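Local atomic coordinates of gram-negative insecticidal protein (Chromobacterium piscinae, PDB entry 6FBM), a protein that kills insects as a bacterial toxin and probably acts by inserting into membranes and forming pores. Residues S468-G473 and Y489-N494; E46-E51 and F59-H64; S106-T111 and R235-G240. All coordinates share one frame; numbering follows the deposited sequence.

Interaction 1. Residues S468-G473 and Y489-N494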
ATOM      1  N   SER A 468      81.317  -3.342 -29.835  1.00 17.39           N
ATOM      2  CA  SER A 468      81.668  -4.573 -29.144  1.00 16.86           C
ATOM      3  C   SER A 468      80.413  -5.114 -28.446  1.00 16.75           C
ATOM      4  O   SER A 468      79.689  -4.358 -27.801  1.00 16.97           O
ATOM      5  CB  SER A 468      82.765  -4.319 -28.103  1.00 17.10           C
ATOM      6  OG  SER A 468      83.874  -3.643 -28.669  1.00 17.49           O
ATOM      7  N   LEU A 469      80.184  -6.417 -28.566  1.00 16.00           N
ATOM      8  CA  LEU A 469      79.042  -7.080 -27.958  1.00 16.13           C
ATOM      9  C   LEU A 469      79.470  -7.725 -26.644  1.00 15.60           C
ATOM     10  O   LEU A 469      80.355  -8.571 -26.616  1.00 15.34           O
ATOM     11  CB  LEU A 469      78.468  -8.131 -28.908  1.00 15.63           C
ATOM     12  CG  LEU A 469      78.221  -7.670 -30.332  1.00 15.79           C
ATOM     13  CD1 LEU A 469      77.578  -8.806 -31.100  1.00 16.50           C
ATOM     14  CD2 LEU A 469      77.360  -6.412 -30.405  1.00 15.38           C
ATOM     15  N   TRP A 470      78.810  -7.320 -25.570  1.00 15.49           N
ATOM     16  CA  TRP A 470      79.131  -7.728 -24.218  1.00 15.29           C
ATOM     17  C   TRP A 470      77.910  -8.356 -23.558  1.00 16.02           C
ATOM     18  O   TRP A 470      76.774  -7.999 -23.874  1.00 16.88           O
ATOM     19  CB  TRP A 470      79.565  -6.494 -23.415  1.00 15.13           C
ATOM     20  CG  TRP A 470      80.903  -5.941 -23.814  1.00 15.48           C
ATOM     21  CD1 TRP A 470      81.150  -4.925 -24.707  1.00 15.96           C
ATOM     22  CD2 TRP A 470      82.182  -6.372 -23.345  1.00 15.72           C
ATOM     23  NE1 TRP A 470      82.500  -4.705 -24.812  1.00 16.12           N
ATOM     24  CE2 TRP A 470      83.155  -5.582 -23.986  1.00 16.22           C
ATOM     25  CE3 TRP A 470      82.603  -7.358 -22.448  1.00 16.32           C
ATOM     26  CZ2 TRP A 470      84.532  -5.753 -23.759  1.00 16.20           C
ATOM     27  CZ3 TRP A 470      83.978  -7.512 -22.197  1.00 16.56           C
ATOM     28  CH2 TRP A 470      84.921  -6.710 -22.858  1.00 16.32           C
ATOM     29  N   GLN A 471      78.159  -9.241 -22.598  1.00 16.51           N
ATOM     30  CA  GLN A 471      77.107  -9.901 -21.831  1.00 16.97           C
ATOM     31  C   GLN A 471      76.778  -9.038 -20.617  1.00 17.89           C
ATOM     32  O   GLN A 471      77.649  -8.817 -19.758  1.00 18.17           O
ATOM     33  CB  GLN A 471      77.600 -11.270 -21.353  1.00 17.15           C
ATOM     34  CG  GLN A 471      76.565 -12.139 -20.652  1.00 17.36           C
ATOM     35  CD  GLN A 471      77.133 -13.100 -19.596  1.00 17.42           C
ATOM     36  OE1 GLN A 471      78.304 -13.041 -19.218  1.00 17.83           O
ATOM     37  NE2 GLN A 471      76.282 -13.933 -19.072  1.00 16.52           N
ATOM     38  N   PRO A 472      75.524  -8.554 -20.518  1.00 17.59           N
ATOM     39  CA  PRO A 472      75.185  -7.762 -19.352  1.00 17.24           C
ATOM     40  C   PRO A 472      74.911  -8.641 -18.108  1.00 18.28           C
ATOM     41  O   PRO A 472      74.655  -9.858 -18.207  1.00 17.96           O
ATOM     42  CB  PRO A 472      73.944  -7.021 -19.812  1.00 16.79           C
ATOM     43  CG  PRO A 472      73.254  -8.020 -20.680  1.00 16.90           C
ATOM     44  CD  PRO A 472      74.355  -8.742 -21.397  1.00 17.54           C
ATOM     45  N   GLY A 473      75.007  -8.019 -16.945  1.00 18.84           N
ATOM     46  CA  GLY A 473      74.754  -8.693 -15.674  1.00 19.91           C
ATOM     47  C   GLY A 473      74.438  -7.684 -14.572  1.00 20.53           C
ATOM     48  O   GLY A 473      74.771  -6.488 -14.646  1.00 19.54           O
ATOM     49  N   TYR A 489      85.844   0.020 -28.377  1.00 19.80           N
ATOM     50  CA  TYR A 489      86.604  -1.196 -28.107  1.00 18.54           C
ATOM     51  C   TYR A 489      87.157  -1.253 -26.692  1.00 18.66           C
ATOM     52  O   TYR A 489      88.128  -1.967 -26.455  1.00 20.02           O
ATOM     53  CB  TYR A 489      87.751  -1.349 -29.110  1.00 17.69           C
ATOM     54  CG  TYR A 489      87.348  -1.368 -30.564  1.00 17.15           C
ATOM     55  CD1 TYR A 489      86.370  -2.231 -31.015  1.00 18.22           C
ATOM     56  CD2 TYR A 489      87.971  -0.541 -31.506  1.00 17.13           C
ATOM     57  CE1 TYR A 489      85.992  -2.259 -32.369  1.00 18.20           C
ATOM     58  CE2 TYR A 489      87.600  -0.558 -32.851  1.00 17.45           C
ATOM     59  CZ  TYR A 489      86.607  -1.432 -33.271  1.00 17.46           C
ATOM     60  OH  TYR A 489      86.235  -1.475 -34.594  1.00 18.04           O
ATOM     61  N   ASN A 490      86.533  -0.551 -25.753  1.00 19.20           N
ATOM     62  CA  ASN A 490      86.990  -0.578 -24.369  1.00 21.53           C
ATOM     63  C   ASN A 490      86.884  -2.007 -23.820  1.00 22.98           C
ATOM     64  O   ASN A 490      85.866  -2.663 -24.027  1.00 23.15           O
ATOM     65  CB  ASN A 490      86.176   0.380 -23.477  1.00 23.02           C
ATOM     66  CG  ASN A 490      86.217   1.819 -23.943  1.00 23.20           C
ATOM     67  OD1 ASN A 490      86.980   2.181 -24.823  1.00 25.35           O
ATOM     68  ND2 ASN A 490      85.355   2.638 -23.374  1.00 23.15           N
ATOM     69  N   ASN A 491      87.929  -2.459 -23.111  1.00 24.70           N
ATOM     70  CA  ASN A 491      88.078  -3.855 -22.663  1.00 25.06           C
ATOM     71  C   ASN A 491      88.760  -3.901 -21.287  1.00 28.35           C
ATOM     72  O   ASN A 491      89.986  -3.873 -21.226  1.00 35.51           O
ATOM     73  CB  ASN A 491      88.900  -4.629 -23.710  1.00 24.07           C
ATOM     74  CG  ASN A 491      89.049  -6.126 -23.397  1.00 23.64           C
ATOM     75  OD1 ASN A 491      88.512  -6.646 -22.421  1.00 26.31           O
ATOM     76  ND2 ASN A 491      89.788  -6.824 -24.251  1.00 21.08           N
ATOM     77  N   PRO A 492      88.023  -3.982 -20.175  1.00 29.91           N
ATOM     78  CA  PRO A 492      86.560  -4.058 -20.121  1.00 29.41           C
ATOM     79  C   PRO A 492      85.903  -2.680 -20.274  1.00 28.88           C
ATOM     80  O   PRO A 492      86.590  -1.661 -20.141  1.00 30.08           O
ATOM     81  CB  PRO A 492      86.300  -4.589 -18.714  1.00 29.61           C
ATOM     82  CG  PRO A 492      87.436  -4.053 -17.901  1.00 29.88           C
ATOM     83  CD  PRO A 492      88.601  -3.774 -18.834  1.00 30.46           C
ATOM     84  N   PRO A 493      84.580  -2.643 -20.554  1.00 27.85           N
ATOM     85  CA  PRO A 493      83.889  -1.360 -20.638  1.00 26.64           C
ATOM     86  C   PRO A 493      83.877  -0.605 -19.306  1.00 24.89           C
ATOM     87  O   PRO A 493      83.793  -1.213 -18.251  1.00 21.47           O
ATOM     88  CB  PRO A 493      82.468  -1.757 -21.066  1.00 26.73           C
ATOM     89  CG  PRO A 493      82.643  -3.051 -21.781  1.00 26.87           C
ATOM     90  CD  PRO A 493      83.697  -3.748 -20.980  1.00 27.50           C
ATOM     91  N   ASN A 494      83.981   0.712 -19.387  1.00 25.83           N
ATOM     92  CA  ASN A 494      84.027   1.571 -18.204  1.00 27.86           C
ATOM     93  C   ASN A 494      82.632   1.959 -17.757  1.00 30.04           C
ATOM     94  O   ASN A 494      81.666   1.695 -18.465  1.00 33.20           O
ATOM     95  CB  ASN A 494      84.842   2.842 -18.482  1.00 26.89           C
ATOM     96  CG  ASN A 494      84.289   3.657 -19.619  1.00 25.44           C
ATOM     97  OD1 ASN A 494      83.086   3.927 -19.695  1.00 24.12           O
ATOM     98  ND2 ASN A 494      85.177   4.044 -20.524  1.00 24.68           N
TER
HETATM   99  O   HOH W   1      83.548  -2.103 -25.561  1.00 12.98           O
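Pro493 lies over one face of the Trp470 indole, a compact example of how proline and tryptophan pair when a loop folds back on a strand. The two side chains come from opposite directions. Pro493 CG sits 3.5 Å from the centroid of the five-membered ring, only 15° off its normal, a CH-pi contact; its neighbour CD reaches the six-membered part, 3.5 Å from Trp470 CZ2. The pyrrolidine thus spans both halves of the indole. Trp470 holds its CG anti to the carbonyl carbon (chi1 -71°), which turns the ring toward the loop. At the far edge of the indole, in its plane, Asn491 OD1 stands 3.6 Å from Trp470 CH2, with the amide turned 60° from the ring.

The indole nitrogen is served by a water, which accepts from Trp470 NE1 at 2.9 Å and lies 2.8 Å from the backbone Asn490 O, to which it can donate. Farther back along the strand, Ser468 OG meets the edge of the Tyr489 ring, 3.7 Å from Tyr489 CD1, while its hydrogen bond goes to Asn488 O. Tyr489 OH in turn bonds Asp458.

A cis peptide bond precedes Pro492. The loop, carrying two consecutive prolines, packs the second on the tryptophan of the central strand of a three-stranded antiparallel sheet, in the C-terminal region that probably represents the beta-tripod family.

Interaction 2. Residues E46-E51 and F59-H64; sequences ELDSIE and FPRSMH
Asp48 and Phe59 face each other as an antiparallel hydrogen-bonded pair and meet twice, through backbone and through side chains. Asp48 N donates to Phe59 O at 2.9 Å, nearly along the C=O axis, and Phe59 N returns a bond to Asp48 O at 3.1 Å. Both side chains project from the same face of the hairpin. The Phe59 ring, its CG between the backbone N and the carbonyl carbon (chi1 57°), leans across strand 47-52: Asp48 CB makes a CH-pi contact over one face, 4.0 Å from the ring centroid, and Ile50 CG2 meets the ring edge at 3.5 Å from Phe59 CE1, the Ile50 and Phe59 side chains crossing at about a right angle.

Next to this pair, Leu47 and Pro60 form a non-hydrogen-bonded pair whose side chains diverge, with Leu47 CD2 resting on the peptide that joins Phe59 to Pro60. From Pro60 the chain makes a type I turn to Met63, closed by a bond from Met63 N to Pro60 O, yet Arg61 N still donates to Glu46 O at 3.1 Å in an almost straight bond (171°). A water reinforces this corner, donating to Glu46 O and accepting from Ser62 N. The Arg61 side chain runs back over the strand, its CD beside Glu46 CB.

In the second shell, Val65 and Val16 pack on Phe59, and Val65 also touches Ile50. Tyr269 of the second subunit hydrogen-bonds Leu47 N, so the strand also takes part in a subunit contact.

The charged pair is loose: Asp48 OD2 is 3.8 Å from Arg61 NH1 and well out of the guanidinium plane, with no N-H aimed at it. Its attraction is therefore probably diffuse and electrostatic, whereas the directional bonds here are those of the backbone, and the Phe59 ring adds apolar packing.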
ATOM      1  N   GLU A  46      15.140   8.590  27.965  1.00 21.55           N
ATOM      2  CA  GLU A  46      14.728   9.904  27.540  1.00 21.80           C
ATOM      3  C   GLU A  46      15.229  10.141  26.110  1.00 20.37           C
ATOM      4  O   GLU A  46      16.375   9.828  25.774  1.00 18.93           O
ATOM      5  CB  GLU A  46      15.235  11.007  28.477  1.00 25.08           C
ATOM      6  CG  GLU A  46      14.703  10.938  29.900  1.00 29.91           C
ATOM      7  CD  GLU A  46      15.683  10.306  30.897  1.00 37.14           C
ATOM      8  OE1 GLU A  46      16.665   9.596  30.502  1.00 38.07           O
ATOM      9  OE2 GLU A  46      15.468  10.526  32.126  1.00 43.79           O
ATOM     10  N   LEU A  47      14.351  10.721  25.297  1.00 19.32           N
ATOM     11  CA  LEU A  47      14.598  10.919  23.891  1.00 19.25           C
ATOM     12  C   LEU A  47      14.424  12.380  23.518  1.00 18.36           C
ATOM     13  O   LEU A  47      13.559  13.077  24.064  1.00 16.35           O
ATOM     14  CB  LEU A  47      13.631  10.078  23.037  1.00 18.70           C
ATOM     15  CG  LEU A  47      13.611   8.571  23.310  1.00 18.82           C
ATOM     16  CD1 LEU A  47      12.511   7.896  22.537  1.00 18.38           C
ATOM     17  CD2 LEU A  47      14.964   7.935  23.021  1.00 19.42           C
ATOM     18  N   ASP A  48      15.282  12.831  22.599  1.00 17.99           N
ATOM     19  CA  ASP A  48      15.115  14.095  21.956  1.00 19.96           C
ATOM     20  C   ASP A  48      14.415  13.831  20.650  1.00 20.43           C
ATOM     21  O   ASP A  48      14.504  12.757  20.129  1.00 19.64           O
ATOM     22  CB  ASP A  48      16.505  14.730  21.687  1.00 21.75           C
ATOM     23  CG  ASP A  48      16.732  16.008  22.416  1.00 23.13           C
ATOM     24  OD1 ASP A  48      15.786  16.858  22.278  1.00 24.42           O
ATOM     25  OD2 ASP A  48      17.913  16.217  22.896  1.00 22.98           O
ATOM     26  N   SER A  49      13.800  14.883  20.111  1.00 20.85           N
ATOM     27  CA  SER A  49      13.344  14.836  18.746  1.00 20.27           C
ATOM     28  C   SER A  49      14.004  15.930  17.947  1.00 19.46           C
ATOM     29  O   SER A  49      14.346  16.976  18.454  1.00 21.07           O
ATOM     30  CB  SER A  49      11.807  14.865  18.662  1.00 20.80           C
ATOM     31  OG  SER A  49      11.284  16.187  18.710  1.00 21.58           O
ATOM     32  N   ILE A  50      14.155  15.645  16.684  1.00 19.24           N
ATOM     33  CA  ILE A  50      14.860  16.504  15.758  1.00 19.16           C
ATOM     34  C   ILE A  50      14.123  16.468  14.418  1.00 18.64           C
ATOM     35  O   ILE A  50      13.590  15.424  14.020  1.00 17.90           O
ATOM     36  CB  ILE A  50      16.321  16.031  15.614  1.00 20.08           C
ATOM     37  CG1 ILE A  50      17.149  17.020  14.843  1.00 20.32           C
ATOM     38  CG2 ILE A  50      16.405  14.615  14.992  1.00 21.15           C
ATOM     39  CD1 ILE A  50      18.515  16.487  14.439  1.00 20.76           C
ATOM     40  N   GLU A  51      14.099  17.618  13.743  1.00 19.84           N
ATOM     41  CA  GLU A  51      13.575  17.748  12.404  1.00 21.65           C
ATOM     42  C   GLU A  51      14.712  17.702  11.376  1.00 20.25           C
ATOM     43  O   GLU A  51      15.698  18.429  11.479  1.00 20.28           O
ATOM     44  CB  GLU A  51      12.790  19.039  12.267  1.00 24.78           C
ATOM     45  CG  GLU A  51      11.730  19.013  11.149  1.00 27.11           C
ATOM     46  CD  GLU A  51      11.942  20.099  10.115  1.00 30.96           C
ATOM     47  OE1 GLU A  51      10.980  20.907   9.959  1.00 34.90           O
ATOM     48  OE2 GLU A  51      13.013  20.086   9.414  1.00 31.23           O
ATOM     49  N   PHE A  59      15.798  10.085  19.172  1.00 14.26           N
ATOM     50  CA  PHE A  59      17.064   9.417  19.500  1.00 14.56           C
ATOM     51  C   PHE A  59      17.341   9.699  20.969  1.00 14.30           C
ATOM     52  O   PHE A  59      16.738  10.602  21.529  1.00 13.35           O
ATOM     53  CB  PHE A  59      18.205   9.934  18.626  1.00 14.44           C
ATOM     54  CG  PHE A  59      18.397  11.405  18.719  1.00 14.84           C
ATOM     55  CD1 PHE A  59      17.630  12.271  17.966  1.00 15.26           C
ATOM     56  CD2 PHE A  59      19.344  11.933  19.576  1.00 15.93           C
ATOM     57  CE1 PHE A  59      17.795  13.642  18.066  1.00 16.44           C
ATOM     58  CE2 PHE A  59      19.519  13.318  19.691  1.00 16.04           C
ATOM     59  CZ  PHE A  59      18.741  14.175  18.933  1.00 16.17           C
ATOM     60  N   PRO A  60      18.232   8.919  21.603  1.00 14.88           N
ATOM     61  CA  PRO A  60      18.526   9.173  23.008  1.00 15.36           C
ATOM     62  C   PRO A  60      19.179  10.534  23.261  1.00 16.98           C
ATOM     63  O   PRO A  60      20.069  10.938  22.521  1.00 17.60           O
ATOM     64  CB  PRO A  60      19.478   8.032  23.371  1.00 14.83           C
ATOM     65  CG  PRO A  60      19.096   6.948  22.395  1.00 14.63           C
ATOM     66  CD  PRO A  60      18.934   7.711  21.131  1.00 14.78           C
ATOM     67  N   ARG A  61      18.692  11.242  24.282  1.00 19.09           N
ATOM     68  CA  ARG A  61      19.251  12.531  24.726  1.00 21.23           C
ATOM     69  C   ARG A  61      20.751  12.491  24.937  1.00 18.51           C
ATOM     70  O   ARG A  61      21.412  13.481  24.673  1.00 16.69           O
ATOM     71  CB  ARG A  61      18.616  12.988  26.039  1.00 26.11           C
ATOM     72  CG  ARG A  61      17.597  14.094  25.848  1.00 32.50           C
ATOM     73  CD  ARG A  61      16.788  14.316  27.135  1.00 37.71           C
ATOM     74  NE  ARG A  61      15.443  14.765  26.780  1.00 43.11           N
ATOM     75  CZ  ARG A  61      15.133  15.968  26.278  1.00 48.97           C
ATOM     76  NH1 ARG A  61      16.051  16.938  26.183  1.00 48.96           N
ATOM     77  NH2 ARG A  61      13.855  16.234  25.966  1.00 50.06           N
ATOM     78  N   SER A  62      21.262  11.359  25.393  1.00 16.41           N
ATOM     79  CA  SER A  62      22.685  11.212  25.593  1.00 15.74           C
ATOM     80  C   SER A  62      23.519  11.230  24.317  1.00 14.71           C
ATOM     81  O   SER A  62      24.740  11.398  24.399  1.00 14.55           O
ATOM     82  CB  SER A  62      22.983   9.911  26.374  1.00 16.36           C
ATOM     83  OG  SER A  62      22.400   8.769  25.725  1.00 17.44           O
ATOM     84  N   MET A  63      22.900  11.065  23.137  1.00 13.87           N
ATOM     85  CA  MET A  63      23.650  11.146  21.885  1.00 13.44           C
ATOM     86  C   MET A  63      23.471  12.514  21.327  1.00 13.81           C
ATOM     87  O   MET A  63      22.503  13.216  21.674  1.00 14.69           O
ATOM     88  CB  MET A  63      23.174  10.121  20.867  1.00 12.43           C
ATOM     89  CG  MET A  63      23.157   8.702  21.401  1.00 11.80           C
ATOM     90  SD  MET A  63      22.754   7.515  20.100  1.00 11.19           S
ATOM     91  CE  MET A  63      22.645   5.995  21.075  1.00 11.57           C
ATOM     92  N   HIS A  64      24.418  12.904  20.483  1.00 13.97           N
ATOM     93  CA  HIS A  64      24.360  14.174  19.784  1.00 14.91           C
ATOM     94  C   HIS A  64      24.239  13.882  18.295  1.00 15.10           C
ATOM     95  O   HIS A  64      24.910  12.990  17.767  1.00 14.34           O
ATOM     96  CB  HIS A  64      25.626  14.984  20.033  1.00 15.46           C
ATOM     97  CG  HIS A  64      25.628  15.717  21.338  1.00 16.53           C
ATOM     98  ND1 HIS A  64      26.505  16.752  21.610  1.00 18.28           N
ATOM     99  CD2 HIS A  64      24.866  15.578  22.449  1.00 16.75           C
ATOM    100  CE1 HIS A  64      26.283  17.202  22.836  1.00 18.42           C
ATOM    101  NE2 HIS A  64      25.305  16.497  23.369  1.00 17.84           N
TER
HETATM  102  O   HOH W   2      19.007   9.439  26.591  1.00 15.13           O

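Interaction 3. Residues S106-T111 and R235-G240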
ATOM      1  N   SER A 106      38.308  -8.747   0.244  1.00 17.62           N
ATOM      2  CA  SER A 106      37.646  -9.724  -0.632  1.00 17.73           C
ATOM      3  C   SER A 106      36.280  -9.267  -1.088  1.00 17.46           C
ATOM      4  O   SER A 106      35.753  -9.787  -2.050  1.00 17.99           O
ATOM      5  CB  SER A 106      37.584 -11.106   0.011  1.00 17.06           C
ATOM      6  OG  SER A 106      38.876 -11.655  -0.019  1.00 16.62           O
ATOM      7  N   VAL A 107      35.698  -8.309  -0.386  1.00 18.24           N
ATOM      8  CA  VAL A 107      34.529  -7.601  -0.877  1.00 18.98           C
ATOM      9  C   VAL A 107      34.942  -6.760  -2.096  1.00 19.71           C
ATOM     10  O   VAL A 107      34.276  -6.817  -3.126  1.00 19.93           O
ATOM     11  CB  VAL A 107      33.851  -6.746   0.230  1.00 18.12           C
ATOM     12  CG1 VAL A 107      32.802  -5.775  -0.364  1.00 18.29           C
ATOM     13  CG2 VAL A 107      33.232  -7.683   1.261  1.00 18.20           C
ATOM     14  N   ASP A 108      36.053  -6.039  -1.982  1.00 20.39           N
ATOM     15  CA  ASP A 108      36.493  -5.093  -3.014  1.00 21.62           C
ATOM     16  C   ASP A 108      37.273  -5.682  -4.193  1.00 21.91           C
ATOM     17  O   ASP A 108      37.221  -5.130  -5.290  1.00 23.12           O
ATOM     18  CB  ASP A 108      37.355  -3.995  -2.386  1.00 21.64           C
ATOM     19  CG  ASP A 108      36.574  -3.104  -1.427  1.00 21.81           C
ATOM     20  OD1 ASP A 108      35.323  -2.979  -1.556  1.00 22.83           O
ATOM     21  OD2 ASP A 108      37.225  -2.536  -0.528  1.00 21.61           O
ATOM     22  N   PHE A 109      38.020  -6.761  -3.957  1.00 21.90           N
ATOM     23  CA  PHE A 109      38.954  -7.323  -4.941  1.00 21.17           C
ATOM     24  C   PHE A 109      38.877  -8.833  -4.953  1.00 20.26           C
ATOM     25  O   PHE A 109      38.645  -9.454  -3.917  1.00 20.28           O
ATOM     26  CB  PHE A 109      40.396  -6.943  -4.592  1.00 21.07           C
ATOM     27  CG  PHE A 109      40.600  -5.482  -4.339  1.00 20.98           C
ATOM     28  CD1 PHE A 109      40.450  -4.563  -5.357  1.00 20.97           C
ATOM     29  CD2 PHE A 109      40.950  -5.030  -3.074  1.00 21.50           C
ATOM     30  CE1 PHE A 109      40.656  -3.216  -5.127  1.00 21.40           C
ATOM     31  CE2 PHE A 109      41.145  -3.688  -2.823  1.00 21.70           C
ATOM     32  CZ  PHE A 109      40.992  -2.773  -3.853  1.00 21.95           C
ATOM     33  N   THR A 110      39.109  -9.437  -6.112  1.00 20.81           N
ATOM     34  CA  THR A 110      39.194 -10.894  -6.196  1.00 19.94           C
ATOM     35  C   THR A 110      40.430 -11.328  -5.426  1.00 19.56           C
ATOM     36  O   THR A 110      41.385 -10.585  -5.266  1.00 18.80           O
ATOM     37  CB  THR A 110      39.320 -11.437  -7.627  1.00 19.77           C
ATOM     38  OG1 THR A 110      40.519 -10.927  -8.237  1.00 20.79           O
ATOM     39  CG2 THR A 110      38.087 -11.094  -8.478  1.00 20.44           C
ATOM     40  N   THR A 111      40.388 -12.550  -4.946  1.00 19.21           N
ATOM     41  CA  THR A 111      41.505 -13.091  -4.236  1.00 19.46           C
ATOM     42  C   THR A 111      42.746 -13.213  -5.165  1.00 19.70           C
ATOM     43  O   THR A 111      43.866 -12.987  -4.737  1.00 18.83           O
ATOM     44  CB  THR A 111      41.120 -14.432  -3.563  1.00 19.20           C
ATOM     45  OG1 THR A 111      42.128 -14.747  -2.586  1.00 19.66           O
ATOM     46  CG2 THR A 111      40.956 -15.568  -4.578  1.00 18.35           C
ATOM     47  N   ARG A 235      34.361  -3.353  -8.951  1.00 20.21           N
ATOM     48  CA  ARG A 235      33.154  -3.631  -8.172  1.00 19.94           C
ATOM     49  C   ARG A 235      32.570  -2.344  -7.614  1.00 19.71           C
ATOM     50  O   ARG A 235      33.292  -1.353  -7.398  1.00 21.61           O
ATOM     51  CB  ARG A 235      33.476  -4.601  -7.041  1.00 19.54           C
ATOM     52  CG  ARG A 235      33.737  -6.009  -7.533  1.00 19.86           C
ATOM     53  CD  ARG A 235      34.309  -6.884  -6.458  1.00 20.13           C
ATOM     54  NE  ARG A 235      34.476  -8.277  -6.867  1.00 21.34           N
ATOM     55  CZ  ARG A 235      34.873  -9.270  -6.055  1.00 20.93           C
ATOM     56  NH1 ARG A 235      35.193  -9.026  -4.785  1.00 20.03           N
ATOM     57  NH2 ARG A 235      34.993 -10.514  -6.523  1.00 21.72           N
ATOM     58  N   LEU A 236      31.256  -2.367  -7.423  1.00 18.64           N
ATOM     59  CA  LEU A 236      30.527  -1.291  -6.773  1.00 18.08           C
ATOM     60  C   LEU A 236      29.769  -1.879  -5.573  1.00 17.80           C
ATOM     61  O   LEU A 236      28.901  -2.717  -5.756  1.00 18.30           O
ATOM     62  CB  LEU A 236      29.553  -0.655  -7.753  1.00 17.42           C
ATOM     63  CG  LEU A 236      28.848   0.596  -7.246  1.00 17.04           C
ATOM     64  CD1 LEU A 236      29.830   1.695  -6.901  1.00 16.85           C
ATOM     65  CD2 LEU A 236      27.899   1.081  -8.327  1.00 17.34           C
ATOM     66  N   THR A 237      30.125  -1.454  -4.359  1.00 17.40           N
ATOM     67  CA  THR A 237      29.466  -1.903  -3.142  1.00 17.22           C
ATOM     68  C   THR A 237      28.807  -0.716  -2.437  1.00 16.70           C
ATOM     69  O   THR A 237      29.418   0.347  -2.266  1.00 16.86           O
ATOM     70  CB  THR A 237      30.469  -2.572  -2.200  1.00 16.98           C
ATOM     71  OG1 THR A 237      31.103  -3.636  -2.894  1.00 16.38           O
ATOM     72  CG2 THR A 237      29.779  -3.202  -1.005  1.00 17.47           C
ATOM     73  N   ALA A 238      27.557  -0.911  -2.030  1.00 15.26           N
ATOM     74  CA  ALA A 238      26.780   0.136  -1.393  1.00 14.94           C
ATOM     75  C   ALA A 238      26.654  -0.194   0.090  1.00 14.90           C
ATOM     76  O   ALA A 238      26.308  -1.309   0.440  1.00 15.24           O
ATOM     77  CB  ALA A 238      25.413   0.240  -2.038  1.00 14.30           C
ATOM     78  N   THR A 239      26.939   0.766   0.942  1.00 15.37           N
ATOM     79  CA  THR A 239      26.628   0.629   2.359  1.00 16.40           C
ATOM     80  C   THR A 239      25.570   1.663   2.639  1.00 17.16           C
ATOM     81  O   THR A 239      25.842   2.853   2.544  1.00 16.65           O
ATOM     82  CB  THR A 239      27.854   0.874   3.246  1.00 15.26           C
ATOM     83  OG1 THR A 239      28.882  -0.004   2.836  1.00 14.49           O
ATOM     84  CG2 THR A 239      27.541   0.577   4.665  1.00 15.02           C
ATOM     85  N   GLY A 240      24.368   1.191   2.958  1.00 18.19           N
ATOM     86  CA  GLY A 240      23.215   2.043   3.168  1.00 18.69           C
ATOM     87  C   GLY A 240      22.611   2.346   1.815  1.00 18.78           C
ATOM     88  O   GLY A 240      23.196   2.058   0.792  1.00 18.56           O
TER
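Within the MACPF domain, the end of helix 102-108 is met by an arginine from strand 232-239, an instance of a cationic side chain bonded to carbonyls of a helix's last turn. Arg235 is extended from CG to NE and delivers one nitrogen to two acceptors. Its NH1 donates to Val107 O at 2.9 Å, with an N-H...O angle of 147°, approaching from above the carbonyl plane. A second, weak bond runs from the same NH1 to Ser106 O, also 2.9 Å. Both oxygens lie at the edge of the guanidinium, while Thr110 N stands over one of its faces. Thr110 CG2 flanks the other amino group, 3.7 Å from Arg235 NH2. The positive charge probably interacts favourably with the partial negative charge at the helix's C-terminal end. Two residues along the strand, Thr237 OG1 packs against Val107 CG1 at 3.7 Å, the side chains crossing at about a right angle.

The strand also pairs with strand 179-187, whose Ser184 hydroxyl bonds Asp108 O and so ties the same helix end to the sheet. Phe109 packs edge-to-face with Tyr84 and Tyr121; on the other side of strand 232-239, Leu236 packs against helix 246-250.

The three contacts illustrate local solutions spread along an elongated chain, in series and without touching. Interactions 2 and 3 lie on the same side of the chain's centre, with centres about 34 Å apart and nearest atoms about 18 Å apart; the hairpin of strands 47-52 and 55-60 and the helix end packed on strand 232-239 are distinct places in the same half of the chain. Interaction 1 belongs to the C-terminal part, on the opposite side of the centre, about 53 Å from interaction 3 and 80 Å from interaction 2, between centres. Residues of the second subunit reach interaction 2, whereas no other chain of the assembly touches the segments of interactions 1 and 3.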